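Local coordinates for protein phenol hydroxylase component phN (Pseudomonas stutzeri, PDB 3U52) that probably hydroxylates phenol and related aromatic compounds, using dioxygen activated at a non-haem di-iron centre, at residues V208-N217 with M279-M289; H164-L172 with F339-F348. All blocks are in the same frame, centred on the assembly; numbering follows the deposited sequence.

Contact 1 of 2, residues V208-N217 with M279-M289; sequences VPFMSGAAYN and MMDYMLPNKVM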
loop_
_atom_site.group_PDB
_atom_site.type_symbol
_atom_site.label_atom_id
_atom_site.label_comp_id
_atom_site.label_asym_id
_atom_site.label_seq_id
_atom_site.Cartn_x
_atom_site.Cartn_y
_atom_site.Cartn_z
ATOM N N VAL A 208 -16.142 -2.558 -16.778
ATOM C CA VAL A 208 -15.258 -1.718 -17.598
ATOM C C VAL A 208 -15.614 -0.193 -17.554
ATOM O O VAL A 208 -14.734 0.636 -17.296
ATOM C CB VAL A 208 -15.099 -2.247 -19.045
ATOM C CG1 VAL A 208 -14.036 -1.446 -19.771
ATOM C CG2 VAL A 208 -14.697 -3.779 -19.061
ATOM N N PRO A 209 -16.886 0.183 -17.797
ATOM C CA PRO A 209 -17.221 1.619 -17.690
ATOM C C PRO A 209 -16.911 2.274 -16.347
ATOM O O PRO A 209 -16.437 3.413 -16.335
ATOM C CB PRO A 209 -18.740 1.649 -17.931
ATOM C CG PRO A 209 -18.997 0.434 -18.794
ATOM C CD PRO A 209 -18.066 -0.607 -18.219
ATOM N N PHE A 210 -17.191 1.592 -15.232
ATOM C CA PHE A 210 -16.965 2.208 -13.919
ATOM C C PHE A 210 -15.478 2.323 -13.626
ATOM O O PHE A 210 -15.017 3.394 -13.195
ATOM C CB PHE A 210 -17.697 1.497 -12.760
ATOM C CG PHE A 210 -19.121 1.994 -12.532
ATOM C CD1 PHE A 210 -19.359 3.243 -11.904
ATOM C CD2 PHE A 210 -20.232 1.230 -12.968
ATOM C CE1 PHE A 210 -20.690 3.719 -11.699
ATOM C CE2 PHE A 210 -21.562 1.680 -12.771
ATOM C CZ PHE A 210 -21.801 2.956 -12.122
ATOM N N MET A 211 -14.741 1.237 -13.880
ATOM C CA MET A 211 -13.337 1.163 -13.513
ATOM C C MET A 211 -12.449 1.917 -14.504
ATOM O O MET A 211 -11.530 2.593 -14.096
ATOM C CB MET A 211 -12.919 -0.299 -13.320
ATOM C CG MET A 211 -13.877 -1.084 -12.349
ATOM S SD MET A 211 -13.938 -0.379 -10.677
ATOM C CE MET A 211 -15.490 -0.913 -10.067
ATOM N N SER A 212 -12.728 1.859 -15.804
ATOM C CA SER A 212 -11.906 2.662 -16.694
ATOM C C SER A 212 -12.318 4.141 -16.669
ATOM O O SER A 212 -11.458 5.013 -16.821
ATOM C CB SER A 212 -11.769 2.054 -18.091
ATOM O OG SER A 212 -12.934 2.295 -18.824
ATOM N N GLY A 213 -13.592 4.437 -16.366
ATOM C CA GLY A 213 -14.012 5.824 -16.073
ATOM C C GLY A 213 -13.196 6.413 -14.923
ATOM O O GLY A 213 -12.765 7.572 -14.982
ATOM N N ALA A 214 -13.003 5.633 -13.872
ATOM C CA ALA A 214 -12.138 6.026 -12.766
ATOM C C ALA A 214 -10.725 6.351 -13.251
ATOM O O ALA A 214 -10.165 7.368 -12.851
ATOM C CB ALA A 214 -12.092 4.933 -11.693
ATOM N N ALA A 215 -10.172 5.490 -14.104
ATOM C CA ALA A 215 -8.802 5.659 -14.603
ATOM C C ALA A 215 -8.711 6.933 -15.433
ATOM O O ALA A 215 -7.738 7.628 -15.302
ATOM C CB ALA A 215 -8.343 4.466 -15.421
ATOM N N TYR A 216 -9.733 7.274 -16.227
ATOM C CA TYR A 216 -9.667 8.480 -17.090
ATOM C C TYR A 216 -10.026 9.776 -16.359
ATOM O O TYR A 216 -9.900 10.858 -16.933
ATOM C CB TYR A 216 -10.565 8.335 -18.304
ATOM C CG TYR A 216 -10.100 7.385 -19.403
ATOM C CD1 TYR A 216 -9.538 6.151 -19.116
ATOM C CD2 TYR A 216 -10.307 7.722 -20.745
ATOM C CE1 TYR A 216 -9.146 5.286 -20.138
ATOM C CE2 TYR A 216 -9.913 6.873 -21.770
ATOM C CZ TYR A 216 -9.353 5.653 -21.462
ATOM O OH TYR A 216 -8.968 4.834 -22.514
ATOM N N ASN A 217 -10.507 9.663 -15.122
ATOM C CA ASN A 217 -10.999 10.796 -14.415
ATOM C C ASN A 217 -10.316 11.038 -13.083
ATOM O O ASN A 217 -10.819 11.797 -12.251
ATOM C CB ASN A 217 -12.532 10.736 -14.294
ATOM C CG ASN A 217 -13.198 10.927 -15.618
ATOM O OD1 ASN A 217 -13.478 12.061 -16.017
ATOM N ND2 ASN A 217 -13.361 9.846 -16.364
ATOM N N MET A 279 -24.501 6.725 -17.209
ATOM C CA MET A 279 -23.266 7.055 -16.473
ATOM C C MET A 279 -22.086 7.319 -17.389
ATOM O O MET A 279 -21.398 8.365 -17.293
ATOM C CB MET A 279 -22.950 5.875 -15.531
ATOM C CG MET A 279 -21.831 6.065 -14.510
ATOM S SD MET A 279 -20.156 6.027 -15.180
ATOM C CE MET A 279 -19.653 4.406 -15.627
ATOM N N MET A 280 -21.798 6.349 -18.249
ATOM C CA MET A 280 -20.584 6.456 -19.061
ATOM C C MET A 280 -20.704 7.526 -20.174
ATOM O O MET A 280 -19.700 8.172 -20.497
ATOM C CB MET A 280 -20.131 5.104 -19.634
ATOM C CG MET A 280 -20.982 4.554 -20.767
ATOM S SD MET A 280 -20.555 2.833 -21.143
ATOM C CE MET A 280 -19.034 2.996 -22.042
ATOM N N ASP A 281 -21.894 7.722 -20.744
ATOM C CA ASP A 281 -22.029 8.720 -21.811
ATOM C C ASP A 281 -22.085 10.136 -21.253
ATOM O O ASP A 281 -21.548 11.065 -21.900
ATOM C CB ASP A 281 -23.271 8.479 -22.675
ATOM C CG ASP A 281 -23.065 7.372 -23.702
ATOM O OD1 ASP A 281 -23.976 7.117 -24.489
ATOM O OD2 ASP A 281 -21.973 6.774 -23.768
ATOM N N TYR A 282 -22.713 10.311 -20.069
ATOM C CA TYR A 282 -22.999 11.666 -19.517
ATOM C C TYR A 282 -22.294 12.059 -18.211
ATOM O O TYR A 282 -21.930 13.236 -18.029
ATOM C CB TYR A 282 -24.514 11.831 -19.282
ATOM C CG TYR A 282 -25.294 12.001 -20.562
ATOM C CD1 TYR A 282 -25.739 10.888 -21.305
ATOM C CD2 TYR A 282 -25.568 13.272 -21.047
ATOM C CE1 TYR A 282 -26.419 11.034 -22.512
ATOM C CE2 TYR A 282 -26.268 13.454 -22.256
ATOM C CZ TYR A 282 -26.696 12.343 -22.967
ATOM O OH TYR A 282 -27.372 12.573 -24.139
ATOM N N MET A 283 -22.154 11.114 -17.278
ATOM C CA MET A 283 -21.637 11.477 -15.971
ATOM C C MET A 283 -20.103 11.563 -15.891
ATOM O O MET A 283 -19.580 12.156 -14.940
ATOM C CB MET A 283 -22.188 10.583 -14.870
ATOM C CG MET A 283 -23.723 10.618 -14.709
ATOM S SD MET A 283 -24.014 9.642 -13.235
ATOM C CE MET A 283 -25.567 10.206 -12.643
ATOM N N LEU A 284 -19.401 10.985 -16.862
ATOM C CA LEU A 284 -17.931 11.049 -16.865
ATOM C C LEU A 284 -17.426 12.284 -17.642
ATOM O O LEU A 284 -17.716 12.403 -18.832
ATOM C CB LEU A 284 -17.326 9.760 -17.454
ATOM C CG LEU A 284 -17.724 8.409 -16.831
ATOM C CD1 LEU A 284 -17.164 7.258 -17.662
ATOM C CD2 LEU A 284 -17.264 8.310 -15.363
ATOM N N PRO A 285 -16.725 13.225 -16.955
ATOM C CA PRO A 285 -16.127 14.377 -17.643
ATOM C C PRO A 285 -15.190 13.977 -18.793
ATOM O O PRO A 285 -15.348 14.505 -19.917
ATOM C CB PRO A 285 -15.379 15.117 -16.513
ATOM C CG PRO A 285 -16.204 14.818 -15.286
ATOM C CD PRO A 285 -16.594 13.350 -15.473
ATOM N N ASN A 286 -14.251 13.051 -18.521
ATOM C CA ASN A 286 -13.454 12.410 -19.586
ATOM C C ASN A 286 -14.046 11.074 -19.975
ATOM O O ASN A 286 -14.181 10.192 -19.110
ATOM C CB ASN A 286 -11.959 12.262 -19.196
ATOM C CG ASN A 286 -11.375 13.572 -18.687
ATOM O OD1 ASN A 286 -11.650 14.630 -19.259
ATOM N ND2 ASN A 286 -10.611 13.525 -17.612
ATOM N N LYS A 287 -14.353 10.927 -21.278
ATOM C CA LYS A 287 -15.080 9.779 -21.802
ATOM C C LYS A 287 -14.129 8.624 -22.074
ATOM O O LYS A 287 -12.994 8.846 -22.511
ATOM C CB LYS A 287 -15.811 10.118 -23.123
ATOM C CG LYS A 287 -16.665 11.395 -23.135
ATOM C CD LYS A 287 -17.895 11.347 -22.166
ATOM C CE LYS A 287 -18.547 12.747 -22.067
ATOM N NZ LYS A 287 -19.625 12.766 -20.975
ATOM N N VAL A 288 -14.593 7.406 -21.832
ATOM C CA VAL A 288 -13.832 6.182 -22.139
ATOM C C VAL A 288 -14.215 5.702 -23.555
ATOM O O VAL A 288 -13.381 5.591 -24.461
ATOM C CB VAL A 288 -14.114 5.037 -21.107
ATOM C CG1 VAL A 288 -13.198 3.802 -21.387
ATOM C CG2 VAL A 288 -13.895 5.521 -19.695
ATOM N N MET A 289 -15.481 5.401 -23.727
ATOM C CA MET A 289 -16.036 4.970 -25.005
ATOM C C MET A 289 -17.528 5.229 -24.858
ATOM O O MET A 289 -17.979 5.577 -23.753
ATOM C CB MET A 289 -15.767 3.495 -25.289
ATOM C CG MET A 289 -16.500 2.522 -24.382
ATOM S SD MET A 289 -15.919 0.800 -24.509
ATOM C CE MET A 289 -15.322 0.690 -22.815
#
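Asn217 and Asn286 clasp each other near the end of helix 187-216, a helix-end contact in the largely helical di-iron hydroxylase fold. The Asn217 amide reads the backbone of Asn286 at two points: OD1 accepts from Asn286 N at 2.8 Å, and ND2 donates to Asn286 O over 2.9 Å in a nearly straight bond (172°), on a carbonyl lone pair. Asn286 ND2 in turn reaches Tyr216 O at 2.8 Å, so a carbonyl near the end of the helix gains a side-chain donor. Farther down, the contact turns apolar. Val288 CG2 lies over one face of the Tyr216 ring, offset toward its rim. Met279 leaves its backbone with CG anti to N (chi1 -171°) and bends twice, which carries its methyl CE over the centre of the Phe210 ring, 3.9 Å from the centroid; with the sulfur over the ring too, this is a Met-aromatic contact. Pro209 CG rests on Met280 SD at 3.7 Å. Gly213 CA lies 3.8 Å from Leu284 CD1, where a beta carbon would collide with the leucine. In the second shell, ND2 of Asn217 also donates to Gly213 O and OD1 accepts from Ser89 OG, fixing the amide's rotation. Lys287 NZ pins the turn leaving helix 254-283 by bonding to Asp281 O and Leu284 O, and salt-bridges Glu357. Helix 187-216 also carries the iron ligand Glu199, and the Phe210 side chain lies about 12 Å from an iron ion. Ser212 OG, beside Val288 CG1, turns back to Val208 O at 2.9 Å, approaching from above the carbonyl plane.

Contact 2 of 2, residues H164-L172 with F339-F348; sequences HMHDRVWYL and FYQYCQATNF. With XE (xenon), chain R.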
loop_
_atom_site.group_PDB
_atom_site.type_symbol
_atom_site.label_atom_id
_atom_site.label_comp_id
_atom_site.label_asym_id
_atom_site.label_seq_id
_atom_site.Cartn_x
_atom_site.Cartn_y
_atom_site.Cartn_z
ATOM N N HIS A 164 -30.046 2.741 2.991
ATOM C CA HIS A 164 -31.375 3.317 3.312
ATOM C C HIS A 164 -32.128 3.746 2.044
ATOM O O HIS A 164 -33.294 3.414 1.845
ATOM C CB HIS A 164 -31.221 4.491 4.292
ATOM C CG HIS A 164 -32.493 5.237 4.558
ATOM N ND1 HIS A 164 -33.305 4.948 5.638
ATOM C CD2 HIS A 164 -33.125 6.212 3.852
ATOM C CE1 HIS A 164 -34.382 5.716 5.592
ATOM N NE2 HIS A 164 -34.290 6.510 4.531
ATOM N N MET A 165 -31.441 4.452 1.172
ATOM C CA MET A 165 -32.031 4.892 -0.079
ATOM C C MET A 165 -32.299 3.725 -1.018
ATOM O O MET A 165 -33.359 3.698 -1.691
ATOM C CB MET A 165 -31.110 5.910 -0.739
ATOM C CG MET A 165 -31.050 7.174 0.040
ATOM S SD MET A 165 -30.113 8.376 -0.857
ATOM C CE MET A 165 -29.991 9.781 0.311
ATOM N N HIS A 166 -31.424 2.720 -1.012
ATOM C CA HIS A 166 -31.599 1.532 -1.929
ATOM C C HIS A 166 -32.937 0.829 -1.746
ATOM O O HIS A 166 -33.510 0.317 -2.696
ATOM C CB HIS A 166 -30.486 0.487 -1.678
ATOM C CG HIS A 166 -30.463 -0.662 -2.650
ATOM N ND1 HIS A 166 -29.888 -0.574 -3.900
ATOM C CD2 HIS A 166 -30.887 -1.950 -2.528
ATOM C CE1 HIS A 166 -29.976 -1.748 -4.519
ATOM N NE2 HIS A 166 -30.566 -2.611 -3.700
ATOM N N ASP A 167 -33.427 0.794 -0.493
ATOM C CA ASP A 167 -34.729 0.158 -0.159
ATOM C C ASP A 167 -35.966 1.032 -0.478
ATOM O O ASP A 167 -37.088 0.514 -0.501
ATOM C CB ASP A 167 -34.787 -0.249 1.323
ATOM C CG ASP A 167 -33.939 -1.496 1.671
ATOM O OD1 ASP A 167 -33.426 -2.182 0.780
ATOM O OD2 ASP A 167 -33.806 -1.837 2.873
ATOM N N ARG A 168 -35.762 2.337 -0.702
ATOM C CA ARG A 168 -36.877 3.294 -0.729
ATOM C C ARG A 168 -36.979 4.089 -2.000
ATOM O O ARG A 168 -38.074 4.219 -2.549
ATOM C CB ARG A 168 -36.819 4.257 0.469
ATOM C CG ARG A 168 -36.939 3.537 1.811
ATOM C CD ARG A 168 -36.691 4.430 3.011
ATOM N NE ARG A 168 -36.852 3.674 4.268
ATOM C CZ ARG A 168 -36.029 2.707 4.707
ATOM N NH1 ARG A 168 -34.937 2.337 4.032
ATOM N NH2 ARG A 168 -36.310 2.087 5.845
ATOM N N VAL A 169 -35.865 4.651 -2.444
ATOM C CA VAL A 169 -35.850 5.606 -3.550
ATOM C C VAL A 169 -36.322 5.029 -4.870
ATOM O O VAL A 169 -35.922 3.943 -5.269
ATOM C CB VAL A 169 -34.445 6.266 -3.741
ATOM C CG1 VAL A 169 -34.438 7.167 -4.945
ATOM C CG2 VAL A 169 -34.045 7.079 -2.509
ATOM N N TRP A 170 -37.140 5.812 -5.571
ATOM C CA TRP A 170 -37.801 5.358 -6.778
ATOM C C TRP A 170 -36.868 4.623 -7.739
ATOM O O TRP A 170 -37.107 3.457 -8.041
ATOM C CB TRP A 170 -38.631 6.509 -7.443
ATOM C CG TRP A 170 -37.790 7.634 -8.014
ATOM C CD1 TRP A 170 -37.253 8.710 -7.329
ATOM C CD2 TRP A 170 -37.393 7.788 -9.394
ATOM N NE1 TRP A 170 -36.505 9.503 -8.198
ATOM C CE2 TRP A 170 -36.576 8.965 -9.470
ATOM C CE3 TRP A 170 -37.600 7.027 -10.567
ATOM C CZ2 TRP A 170 -35.996 9.404 -10.698
ATOM C CZ3 TRP A 170 -37.022 7.484 -11.801
ATOM C CH2 TRP A 170 -36.255 8.661 -11.852
ATOM N N TYR A 171 -35.780 5.255 -8.181
ATOM C CA TYR A 171 -34.966 4.679 -9.272
ATOM C C TYR A 171 -34.084 3.474 -8.809
ATOM O O TYR A 171 -33.675 2.628 -9.590
ATOM C CB TYR A 171 -34.130 5.808 -9.923
ATOM C CG TYR A 171 -32.890 6.205 -9.120
ATOM C CD1 TYR A 171 -31.688 5.530 -9.337
ATOM C CD2 TYR A 171 -32.918 7.221 -8.171
ATOM C CE1 TYR A 171 -30.566 5.827 -8.634
ATOM C CE2 TYR A 171 -31.777 7.543 -7.440
ATOM C CZ TYR A 171 -30.590 6.814 -7.694
ATOM O OH TYR A 171 -29.389 6.997 -7.039
ATOM N N LEU A 172 -33.787 3.424 -7.515
ATOM C CA LEU A 172 -33.071 2.285 -6.911
ATOM C C LEU A 172 -33.925 1.025 -6.759
ATOM O O LEU A 172 -33.381 -0.056 -6.506
ATOM C CB LEU A 172 -32.494 2.700 -5.529
ATOM C CG LEU A 172 -31.508 3.878 -5.684
ATOM C CD1 LEU A 172 -31.083 4.446 -4.330
ATOM C CD2 LEU A 172 -30.279 3.370 -6.458
ATOM N N PHE A 339 -33.698 11.430 -15.994
ATOM C CA PHE A 339 -33.128 11.780 -14.702
ATOM C C PHE A 339 -33.023 13.284 -14.554
ATOM O O PHE A 339 -33.253 13.821 -13.458
ATOM C CB PHE A 339 -31.792 11.080 -14.463
ATOM C CG PHE A 339 -31.952 9.638 -13.983
ATOM C CD1 PHE A 339 -31.830 8.577 -14.856
ATOM C CD2 PHE A 339 -32.263 9.376 -12.666
ATOM C CE1 PHE A 339 -31.946 7.259 -14.410
ATOM C CE2 PHE A 339 -32.362 8.068 -12.196
ATOM C CZ PHE A 339 -32.234 7.004 -13.081
ATOM N N TYR A 340 -32.721 13.973 -15.640
ATOM C CA TYR A 340 -32.683 15.461 -15.620
ATOM C C TYR A 340 -34.002 16.071 -15.042
ATOM O O TYR A 340 -33.963 16.914 -14.142
ATOM C CB TYR A 340 -32.403 15.985 -17.051
ATOM C CG TYR A 340 -32.283 17.467 -17.180
ATOM C CD1 TYR A 340 -33.417 18.263 -17.354
ATOM C CD2 TYR A 340 -31.056 18.077 -17.105
ATOM C CE1 TYR A 340 -33.324 19.655 -17.458
ATOM C CE2 TYR A 340 -30.945 19.481 -17.241
ATOM C CZ TYR A 340 -32.083 20.247 -17.392
ATOM O OH TYR A 340 -31.937 21.599 -17.501
ATOM N N GLN A 341 -35.163 15.640 -15.555
ATOM C CA GLN A 341 -36.456 16.237 -15.157
ATOM C C GLN A 341 -36.948 15.759 -13.817
ATOM O O GLN A 341 -37.813 16.382 -13.201
ATOM C CB GLN A 341 -37.507 15.974 -16.239
ATOM C CG GLN A 341 -37.971 14.517 -16.332
ATOM C CD GLN A 341 -38.706 14.252 -17.613
ATOM O OE1 GLN A 341 -38.105 14.174 -18.688
ATOM N NE2 GLN A 341 -40.014 14.163 -17.527
ATOM N N TYR A 342 -36.411 14.659 -13.338
ATOM C CA TYR A 342 -36.815 14.105 -12.060
ATOM C C TYR A 342 -35.732 14.218 -10.956
ATOM O O TYR A 342 -35.896 13.685 -9.837
ATOM C CB TYR A 342 -37.240 12.664 -12.271
ATOM C CG TYR A 342 -38.627 12.494 -12.902
ATOM C CD1 TYR A 342 -38.836 11.520 -13.862
ATOM C CD2 TYR A 342 -39.720 13.247 -12.464
ATOM C CE1 TYR A 342 -40.075 11.312 -14.426
ATOM C CE2 TYR A 342 -41.011 13.061 -13.045
ATOM C CZ TYR A 342 -41.162 12.075 -14.000
ATOM O OH TYR A 342 -42.363 11.774 -14.553
ATOM N N CYS A 343 -34.639 14.939 -11.219
ATOM C CA CYS A 343 -33.574 14.985 -10.187
ATOM C C CYS A 343 -33.851 15.838 -8.968
ATOM O O CYS A 343 -32.997 15.904 -8.080
ATOM C CB CYS A 343 -32.165 15.329 -10.725
ATOM S SG CYS A 343 -31.991 17.019 -11.217
ATOM N N GLN A 344 -35.011 16.471 -8.893
ATOM C CA GLN A 344 -35.489 17.023 -7.603
ATOM C C GLN A 344 -35.715 15.865 -6.590
ATOM O O GLN A 344 -35.820 16.083 -5.370
ATOM C CB GLN A 344 -36.747 17.936 -7.759
ATOM C CG GLN A 344 -38.127 17.242 -7.918
ATOM C CD GLN A 344 -38.438 16.911 -9.362
ATOM O OE1 GLN A 344 -39.594 16.916 -9.788
ATOM N NE2 GLN A 344 -37.419 16.668 -10.126
ATOM N N ALA A 345 -35.793 14.641 -7.112
ATOM C CA ALA A 345 -36.125 13.486 -6.296
ATOM C C ALA A 345 -35.092 12.365 -6.361
ATOM O O ALA A 345 -35.445 11.207 -6.171
ATOM C CB ALA A 345 -37.467 12.937 -6.697
ATOM N N THR A 346 -33.842 12.711 -6.648
ATOM C CA THR A 346 -32.708 11.762 -6.676
ATOM C C THR A 346 -31.577 12.304 -5.762
ATOM O O THR A 346 -31.569 13.470 -5.392
ATOM C CB THR A 346 -32.119 11.587 -8.120
ATOM O OG1 THR A 346 -31.611 12.863 -8.556
ATOM C CG2 THR A 346 -33.205 11.116 -9.132
ATOM N N ASN A 347 -30.623 11.439 -5.416
ATOM C CA ASN A 347 -29.525 11.772 -4.519
ATOM C C ASN A 347 -28.269 12.111 -5.316
ATOM O O ASN A 347 -27.163 12.056 -4.785
ATOM C CB ASN A 347 -29.245 10.573 -3.579
ATOM C CG ASN A 347 -28.805 9.321 -4.338
ATOM O OD1 ASN A 347 -29.484 8.859 -5.264
ATOM N ND2 ASN A 347 -27.668 8.732 -3.917
ATOM N N PHE A 348 -28.430 12.405 -6.603
ATOM C CA PHE A 348 -27.367 12.910 -7.459
ATOM C C PHE A 348 -27.866 14.044 -8.356
ATOM O O PHE A 348 -29.068 14.201 -8.587
ATOM C CB PHE A 348 -26.619 11.812 -8.264
ATOM C CG PHE A 348 -27.483 11.067 -9.271
ATOM C CD1 PHE A 348 -27.712 11.594 -10.536
ATOM C CD2 PHE A 348 -28.101 9.885 -8.922
ATOM C CE1 PHE A 348 -28.529 10.886 -11.483
ATOM C CE2 PHE A 348 -28.914 9.174 -9.820
ATOM C CZ PHE A 348 -29.136 9.663 -11.105
HETATM XE XE XE R . -39.969 10.348 -9.952
#
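Tyr171 OH donates to Asn347 OD1 at 2.6 Å, in the amide's carbonyl plane and on a lone pair, with the phenol and amide planes only 16° apart. Asn347 ND2 in turn bonds to Gly158 O, and Met165 SD lies against Asn347 CB at 3.6 Å. A second polar link is less direct: Trp170 NE1 reaches Ala345 O at 2.9 Å, but the hydrogen bond is bent (135°) and the donor sits well above the carbonyl plane. Around these two bonds, residues from the end regions of helices 162-166 and 331-342 and the chain that follows build an aromatic cluster, joining two distant parts of the hydroxylase chain. Phe339 and Phe348 both turn their edges to the same face of the Tyr171 ring in offset edge-to-face pairs, Phe339 CE2 coming to 3.6 Å from Tyr171 CG, while Leu172 CG covers the opposite face. With CG set between the backbone N and the carbonyl carbon (chi1 68°), the Trp170 indole swings toward 339-348 and is sandwiched: Tyr171 CB on one face, a xenon atom over the centre of the other, 3.7 Å from CD2. Tyr342 points its edge at that indole and offers a ring face to the same xenon, its CD2 3.8 Å away; Pro396 completes the site, and Tyr342 OH is tied to Thr394 O. Replacing Trp170 by an alanine is likely to leave the xenon without its flat aromatic wall and Ala345 O without the indole donor. Thr346 CG2 wedges beside the tryptophan, 3.6 Å from Trp170 CZ2, with its OG1 turned to Phe348 O.

Both contacts are largely buried, their centres about 21 Å apart, yet they show how chemistry follows position. Contact 1 joins the end of helix 187-216 to the end of helix 254-283 and the loop after it; its rim is partly exposed, with Asn286 at the surface, and paired amide-backbone bonds share the work with methionine packing. Contact 2 joins the tail of helix 162-166 and that of helix 331-342, each with the chain that follows; every touching residue is buried, and it leans on aromatic rings and a xenon site, with only two polar links. Helix 254-283 connects them: it supplies part of contact 1, and Phe339 and Phe348 of contact 2 pack on it, Met283 CE meeting Phe348 CE1. Along the chain, 208-289 is nested within the loop that contact 2 closes.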